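Local coordinates for protein tRNA threonylcarbamoyladenosine dehydratase (Escherichia coli, PDB 4D7A) that catalyses the ATP-dependent dehydration of threonylcarbamoyladenosine at position 37 of tRNAs to its cyclic form, and can also accept sulfur from the cysteine desulfurase CsdA in vitro, at residues B[57-62]-B[88-93]; B[36-41]-B[73-78]. One frame throughout, in Å; residues are numbered along the deposited sequence.

Contact 1: residues B[57-62]-B[88-93]; sequences ITLIDM and VMAERI. With AMP (adenosine monophosphate), chain K.
Leu59 sets its CD1 methyl against Met89 of helix 85-96, 3.7 Å from Met89 CB, the two side chains crossing at about a right angle. With CG anti to its carbonyl carbon (chi1 -53°), the leucine brings the same methyl to the backbone of Ala90, 3.8 Å from Ala90 N; the small alanine is consistent with the close approach here, where its CA is the nearest to that of Leu59. Ile57 and Ile93 complete the apolar layer through their CD1 methyls, 4.1 Å apart, and no hydrogen bond joins strand to helix. This is the packing of a Rossmann-type fold, a helix running nearly antiparallel (161°) over a parallel strand, with axes 9.6 Å apart. Helix 42-51 shares the cover, Ala46 touching Leu59. At the end of the strand the contact with AMP is polar. The two carboxylate oxygens of Asp61 suit a ribose diol: AMP O3' donates to Asp61 OD2 at 2.6 Å, and AMP O2' lies equally close to Asp61 OD1. Asp61 OD2 also accepts from Ile38 N, and Asp61 OD1 from Asp63 N. With an alanine in place of Asp61, O3' and the Ile38 amide would probably lose the oxygen they share, leaving the sugar freer to shift.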
loop_
_atom_site.group_PDB
_atom_site.type_symbol
_atom_site.label_atom_id
_atom_site.label_comp_id
_atom_site.label_asym_id
_atom_site.label_seq_id
_atom_site.Cartn_x
_atom_site.Cartn_y
_atom_site.Cartn_z
ATOM N N ILE B 57 -13.788 14.021 -1.492
ATOM C CA ILE B 57 -12.535 13.947 -0.747
ATOM C C ILE B 57 -11.961 15.343 -0.619
ATOM O O ILE B 57 -11.845 16.055 -1.616
ATOM C CB ILE B 57 -11.504 13.032 -1.449
ATOM C CG1 ILE B 57 -12.058 11.599 -1.576
ATOM C CG2 ILE B 57 -10.193 13.047 -0.669
ATOM C CD1 ILE B 57 -11.198 10.671 -2.455
ATOM N N THR B 58 -11.613 15.744 0.597
ATOM C CA THR B 58 -10.884 16.995 0.771
ATOM C C THR B 58 -9.440 16.672 1.148
ATOM O O THR B 58 -9.191 15.783 1.983
ATOM C CB THR B 58 -11.524 17.892 1.854
ATOM O OG1 THR B 58 -12.807 18.346 1.398
ATOM C CG2 THR B 58 -10.642 19.110 2.133
ATOM N N LEU B 59 -8.496 17.372 0.512
ATOM C CA LEU B 59 -7.073 17.195 0.784
ATOM C C LEU B 59 -6.500 18.476 1.372
ATOM O O LEU B 59 -6.640 19.549 0.771
ATOM C CB LEU B 59 -6.303 16.856 -0.491
ATOM C CG LEU B 59 -6.821 15.678 -1.312
ATOM C CD1 LEU B 59 -5.959 15.520 -2.556
ATOM C CD2 LEU B 59 -6.804 14.398 -0.471
ATOM N N ILE B 60 -5.857 18.366 2.532
ATOM C CA ILE B 60 -5.278 19.548 3.183
ATOM C C ILE B 60 -3.770 19.403 3.379
ATOM O O ILE B 60 -3.309 18.558 4.141
ATOM C CB ILE B 60 -5.946 19.844 4.550
ATOM C CG1 ILE B 60 -7.471 19.870 4.400
ATOM C CG2 ILE B 60 -5.412 21.183 5.122
ATOM C CD1 ILE B 60 -8.239 20.336 5.657
ATOM N N ASP B 61 -3.013 20.243 2.675
ATOM C CA ASP B 61 -1.552 20.269 2.767
ATOM C C ASP B 61 -1.072 21.527 2.051
ATOM O O ASP B 61 -1.693 21.936 1.073
ATOM C CB ASP B 61 -0.932 19.023 2.109
ATOM C CG ASP B 61 0.442 18.673 2.666
ATOM O OD1 ASP B 61 1.230 19.593 3.001
ATOM O OD2 ASP B 61 0.749 17.460 2.746
ATOM N N MET B 62 0.016 22.139 2.520
ATOM C CA MET B 62 0.550 23.306 1.818
ATOM C C MET B 62 1.905 22.985 1.187
ATOM O O MET B 62 2.505 23.846 0.537
ATOM C CB MET B 62 0.702 24.534 2.754
ATOM C CG MET B 62 0.706 25.880 2.010
ATOM S SD MET B 62 1.053 27.381 2.969
ATOM C CE MET B 62 -0.106 27.298 4.320
ATOM N N VAL B 88 -1.582 18.111 -7.032
ATOM C CA VAL B 88 -1.144 16.938 -7.798
ATOM C C VAL B 88 -2.007 15.720 -7.470
ATOM O O VAL B 88 -2.454 14.983 -8.363
ATOM C CB VAL B 88 0.335 16.594 -7.519
ATOM C CG1 VAL B 88 0.696 15.268 -8.172
ATOM C CG2 VAL B 88 1.241 17.696 -8.044
ATOM N N MET B 89 -2.253 15.515 -6.178
ATOM C CA MET B 89 -3.037 14.367 -5.755
ATOM C C MET B 89 -4.490 14.528 -6.218
ATOM O O MET B 89 -5.126 13.558 -6.630
ATOM C CB MET B 89 -2.954 14.190 -4.234
ATOM C CG MET B 89 -3.403 12.822 -3.747
ATOM S SD MET B 89 -2.303 11.533 -4.364
ATOM C CE MET B 89 -3.431 10.146 -4.520
ATOM N N ALA B 90 -5.021 15.735 -6.190
ATOM C CA ALA B 90 -6.365 15.961 -6.639
ATOM C C ALA B 90 -6.541 15.617 -8.099
ATOM O O ALA B 90 -7.497 15.046 -8.482
ATOM C CB ALA B 90 -6.763 17.387 -6.418
ATOM N N GLU B 91 -5.570 15.988 -8.899
ATOM C CA GLU B 91 -5.610 15.689 -10.306
ATOM C C GLU B 91 -5.594 14.202 -10.575
ATOM O O GLU B 91 -6.297 13.735 -11.403
ATOM C CB GLU B 91 -4.497 16.374 -11.021
ATOM C CG GLU B 91 -4.581 16.120 -12.509
ATOM C CD GLU B 91 -5.816 16.720 -13.157
ATOM O OE1 GLU B 91 -6.462 17.533 -12.485
ATOM O OE2 GLU B 91 -6.141 16.400 -14.320
ATOM N N ARG B 92 -4.799 13.481 -9.812
ATOM C CA ARG B 92 -4.780 12.036 -9.910
ATOM C C ARG B 92 -6.135 11.441 -9.534
ATOM O O ARG B 92 -6.613 10.576 -10.171
ATOM C CB ARG B 92 -3.704 11.463 -9.001
ATOM C CG ARG B 92 -3.482 9.986 -9.150
ATOM C CD ARG B 92 -2.326 9.409 -8.353
ATOM N NE ARG B 92 -2.447 7.977 -8.294
ATOM C CZ ARG B 92 -2.065 7.157 -9.244
ATOM N NH1 ARG B 92 -1.477 7.610 -10.312
ATOM N NH2 ARG B 92 -2.277 5.882 -9.127
ATOM N N ILE B 93 -6.732 11.948 -8.487
ATOM C CA ILE B 93 -8.026 11.419 -8.046
ATOM C C ILE B 93 -9.073 11.630 -9.129
ATOM O O ILE B 93 -9.910 10.761 -9.390
ATOM C CB ILE B 93 -8.457 12.070 -6.703
ATOM C CG1 ILE B 93 -7.551 11.555 -5.579
ATOM C CG2 ILE B 93 -9.919 11.749 -6.391
ATOM C CD1 ILE B 93 -7.821 12.199 -4.208
HETATM P P AMP K . 6.047 12.635 5.548
HETATM O O1P AMP K . 5.985 11.327 4.809
HETATM O O2P AMP K . 7.198 13.500 5.079
HETATM O O3P AMP K . 6.031 12.509 7.063
HETATM O "O5'" AMP K . 4.707 13.429 5.157
HETATM C "C5'" AMP K . 4.098 14.389 6.038
HETATM C "C4'" AMP K . 3.102 15.291 5.329
HETATM O "O4'" AMP K . 2.209 15.948 6.293
HETATM C "C3'" AMP K . 3.729 16.419 4.488
HETATM O "O3'" AMP K . 3.134 16.455 3.189
HETATM C "C2'" AMP K . 3.346 17.691 5.257
HETATM O "O2'" AMP K . 3.225 18.863 4.479
HETATM C "C1'" AMP K . 2.019 17.288 5.881
HETATM N N9 AMP K . 1.624 18.155 7.002
HETATM C C8 AMP K . 2.430 18.476 8.036
HETATM N N7 AMP K . 1.830 19.340 8.898
HETATM C C5 AMP K . 0.613 19.615 8.400
HETATM C C6 AMP K . -0.536 20.454 8.821
HETATM N N6 AMP K . -0.491 21.185 9.948
HETATM N N1 AMP K . -1.639 20.479 8.052
HETATM C C2 AMP K . -1.690 19.768 6.899
HETATM N N3 AMP K . -0.693 18.981 6.451
HETATM C C4 AMP K . 0.479 18.855 7.139
#

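Contact 2: residues B[36-41]-B[73-78]; sequences VGIGGV and QIHALR. With AMP (adenosine monophosphate), chain K.
His75 donates from NE2 to the carbonyl oxygen of Ile38 at 3.0 Å, with an N-H...O angle of 148°. The oxygen lies at the ring's edge, only 7° from its plane, and the nitrogen meets it nearly head-on to the carbonyl. His75 chi1 of 52° tucks CG between the backbone N and the carbonyl carbon, turning the ring back toward the 36-41 loop. Beside this bond Ile38 CG2 comes only to 4.2 Å from His75 CD2, a looser apolar touch. Gln73 fits closely along the next two residues: its CG lies 3.6 Å from Gly40 N, and the chain, extended beyond it, carries OE1 to 3.6 Å from Gly39 CA. Lys85 donates to Gln73 OE1 and also bonds AMP. The 36-41 loop is the glycine-rich link between the first strand of the Rossmann-type fold and helix 42-51, with Gly37 and Gly39 consistent with a GxGxxG pattern and Gly40 an additional glycine. A side chain on Gly37 would crowd AMP O4', one on Gly39 would run into AMP O5', and one on Gly40 into AMP O1P, whereas the bare backbone lets Gly40 N donate to AMP O1P at 2.7 Å. A second bond, from Gly40 N to AMP O5', is weak. Upstream, Val36 CG1 lies 3.6 Å from AMP C2, a branched apolar side chain against the adenine. Beyond His75 the fit slackens, as the type I turn from Gln73 to Ala76 leads the chain off to a partly exposed end at Leu77 and Arg78. The far side of the 73-78 loop, from Ile74 onward, borders the second subunit, whose Arg92 bonds Ile74 O and whose Arg51 bonds Ala76 O and packs on Leu77.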
loop_
_atom_site.group_PDB
_atom_site.type_symbol
_atom_site.label_atom_id
_atom_site.label_comp_id
_atom_site.label_asym_id
_atom_site.label_seq_id
_atom_site.Cartn_x
_atom_site.Cartn_y
_atom_site.Cartn_z
ATOM N N VAL B 36 -5.812 14.951 6.053
ATOM C CA VAL B 36 -4.923 16.048 6.444
ATOM C C VAL B 36 -3.472 15.573 6.436
ATOM O O VAL B 36 -3.075 14.717 7.238
ATOM C CB VAL B 36 -5.262 16.610 7.833
ATOM C CG1 VAL B 36 -4.496 17.907 8.040
ATOM C CG2 VAL B 36 -6.764 16.862 7.962
ATOM N N GLY B 37 -2.693 16.133 5.517
ATOM C CA GLY B 37 -1.316 15.716 5.301
ATOM C C GLY B 37 -1.282 14.721 4.158
ATOM O O GLY B 37 -1.757 13.602 4.296
ATOM N N ILE B 38 -0.708 15.125 3.034
ATOM C CA ILE B 38 -0.688 14.276 1.838
ATOM C C ILE B 38 0.756 13.797 1.594
ATOM O O ILE B 38 1.334 13.996 0.514
ATOM C CB ILE B 38 -1.247 15.046 0.603
ATOM C CG1 ILE B 38 -2.552 15.769 0.971
ATOM C CG2 ILE B 38 -1.504 14.095 -0.582
ATOM C CD1 ILE B 38 -3.651 14.827 1.497
ATOM N N GLY B 39 1.343 13.169 2.612
ATOM C CA GLY B 39 2.733 12.740 2.539
ATOM C C GLY B 39 2.902 11.235 2.466
ATOM O O GLY B 39 2.156 10.546 1.761
ATOM N N GLY B 40 3.888 10.714 3.196
ATOM C CA GLY B 40 4.203 9.292 3.154
ATOM C C GLY B 40 3.028 8.402 3.537
ATOM O O GLY B 40 2.896 7.280 3.031
ATOM N N VAL B 41 2.171 8.888 4.430
ATOM C CA VAL B 41 0.971 8.130 4.803
ATOM C C VAL B 41 -0.262 8.641 4.059
ATOM O O VAL B 41 -1.019 7.863 3.463
ATOM C CB VAL B 41 0.725 8.192 6.335
ATOM C CG1 VAL B 41 -0.644 7.608 6.705
ATOM C CG2 VAL B 41 1.863 7.456 7.076
ATOM N N GLN B 73 6.017 8.397 -1.376
ATOM C CA GLN B 73 4.794 9.172 -1.661
ATOM C C GLN B 73 4.322 8.953 -3.095
ATOM O O GLN B 73 5.118 9.014 -4.032
ATOM C CB GLN B 73 5.038 10.670 -1.383
ATOM C CG GLN B 73 5.639 10.865 0.004
ATOM C CD GLN B 73 5.754 12.309 0.472
ATOM O OE1 GLN B 73 5.124 13.218 -0.056
ATOM N NE2 GLN B 73 6.583 12.516 1.473
ATOM N N ILE B 74 3.030 8.679 -3.267
ATOM C CA ILE B 74 2.535 8.179 -4.549
ATOM C C ILE B 74 2.567 9.256 -5.629
ATOM O O ILE B 74 2.607 8.958 -6.821
ATOM C CB ILE B 74 1.099 7.592 -4.398
ATOM C CG1 ILE B 74 0.688 6.817 -5.655
ATOM C CG2 ILE B 74 0.090 8.689 -4.126
ATOM C CD1 ILE B 74 -0.653 6.119 -5.509
ATOM N N HIS B 75 2.581 10.516 -5.209
ATOM C CA HIS B 75 2.578 11.640 -6.150
ATOM C C HIS B 75 3.986 12.048 -6.565
ATOM O O HIS B 75 4.157 12.984 -7.349
ATOM C CB HIS B 75 1.873 12.844 -5.528
ATOM C CG HIS B 75 2.414 13.207 -4.183
ATOM N ND1 HIS B 75 3.733 13.563 -3.989
ATOM C CD2 HIS B 75 1.830 13.238 -2.963
ATOM C CE1 HIS B 75 3.933 13.813 -2.707
ATOM N NE2 HIS B 75 2.797 13.613 -2.062
ATOM N N ALA B 76 4.990 11.377 -6.004
ATOM C CA ALA B 76 6.380 11.780 -6.215
ATOM C C ALA B 76 6.921 11.155 -7.498
ATOM O O ALA B 76 7.414 10.019 -7.508
ATOM C CB ALA B 76 7.238 11.405 -5.005
ATOM N N LEU B 77 6.809 11.924 -8.577
ATOM C CA LEU B 77 7.256 11.533 -9.916
ATOM C C LEU B 77 8.121 12.659 -10.450
ATOM O O LEU B 77 7.954 13.798 -10.025
ATOM C CB LEU B 77 6.068 11.292 -10.858
ATOM C CG LEU B 77 5.041 10.232 -10.471
ATOM C CD1 LEU B 77 3.883 10.256 -11.468
ATOM C CD2 LEU B 77 5.681 8.852 -10.432
ATOM N N ARG B 78 9.028 12.343 -11.375
ATOM C CA ARG B 78 9.949 13.339 -11.935
ATOM C C ARG B 78 9.226 14.605 -12.380
ATOM O O ARG B 78 9.663 15.719 -12.082
ATOM C CB ARG B 78 10.733 12.756 -13.124
ATOM C CG ARG B 78 11.849 13.667 -13.607
ATOM C CD ARG B 78 12.584 13.092 -14.805
ATOM N NE ARG B 78 11.740 13.040 -15.995
ATOM C CZ ARG B 78 12.163 12.640 -17.190
ATOM N NH1 ARG B 78 13.423 12.253 -17.352
ATOM N NH2 ARG B 78 11.329 12.630 -18.221
HETATM P P AMP K . 6.047 12.635 5.548
HETATM O O1P AMP K . 5.985 11.327 4.809
HETATM O O2P AMP K . 7.198 13.500 5.079
HETATM O O3P AMP K . 6.031 12.509 7.063
HETATM O "O5'" AMP K . 4.707 13.429 5.157
HETATM C "C5'" AMP K . 4.098 14.389 6.038
HETATM C "C4'" AMP K . 3.102 15.291 5.329
HETATM O "O4'" AMP K . 2.209 15.948 6.293
HETATM C "C3'" AMP K . 3.729 16.419 4.488
HETATM O "O3'" AMP K . 3.134 16.455 3.189
HETATM C "C2'" AMP K . 3.346 17.691 5.257
HETATM O "O2'" AMP K . 3.225 18.863 4.479
HETATM C "C1'" AMP K . 2.019 17.288 5.881
HETATM N N9 AMP K . 1.624 18.155 7.002
HETATM C C8 AMP K . 2.430 18.476 8.036
HETATM N N7 AMP K . 1.830 19.340 8.898
HETATM C C5 AMP K . 0.613 19.615 8.400
HETATM C C6 AMP K . -0.536 20.454 8.821
HETATM N N6 AMP K . -0.491 21.185 9.948
HETATM N N1 AMP K . -1.639 20.479 8.052
HETATM C C2 AMP K . -1.690 19.768 6.899
HETATM N N3 AMP K . -0.693 18.981 6.451
HETATM C C4 AMP K . 0.479 18.855 7.139
#

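Overall arrangement
The centres of contacts 1 and 2 lie about 10 Å apart, within one Rossmann-type ThiF-family fold. Their segments alternate along the chain in the order 36-41, 57-62, 73-78, 88-93, so the two contacts interlock. Segment 36-41 leaves strand 32-36 and segment 57-62 lies on its parallel neighbour, strand 56-60; the strand ends meet where Gly37 N approaches Ile60 O at 2.9 Å. Met89 SD packs against Ile74 CG2 at 3.7 Å, joining helix 85-96 to the loop before it. Contact 1 thus ties sheet to helix, while contact 2 shapes the loops at the strand ends, and AMP touches both: contact 1 mainly at the ribose, contact 2 from adenine to phosphate.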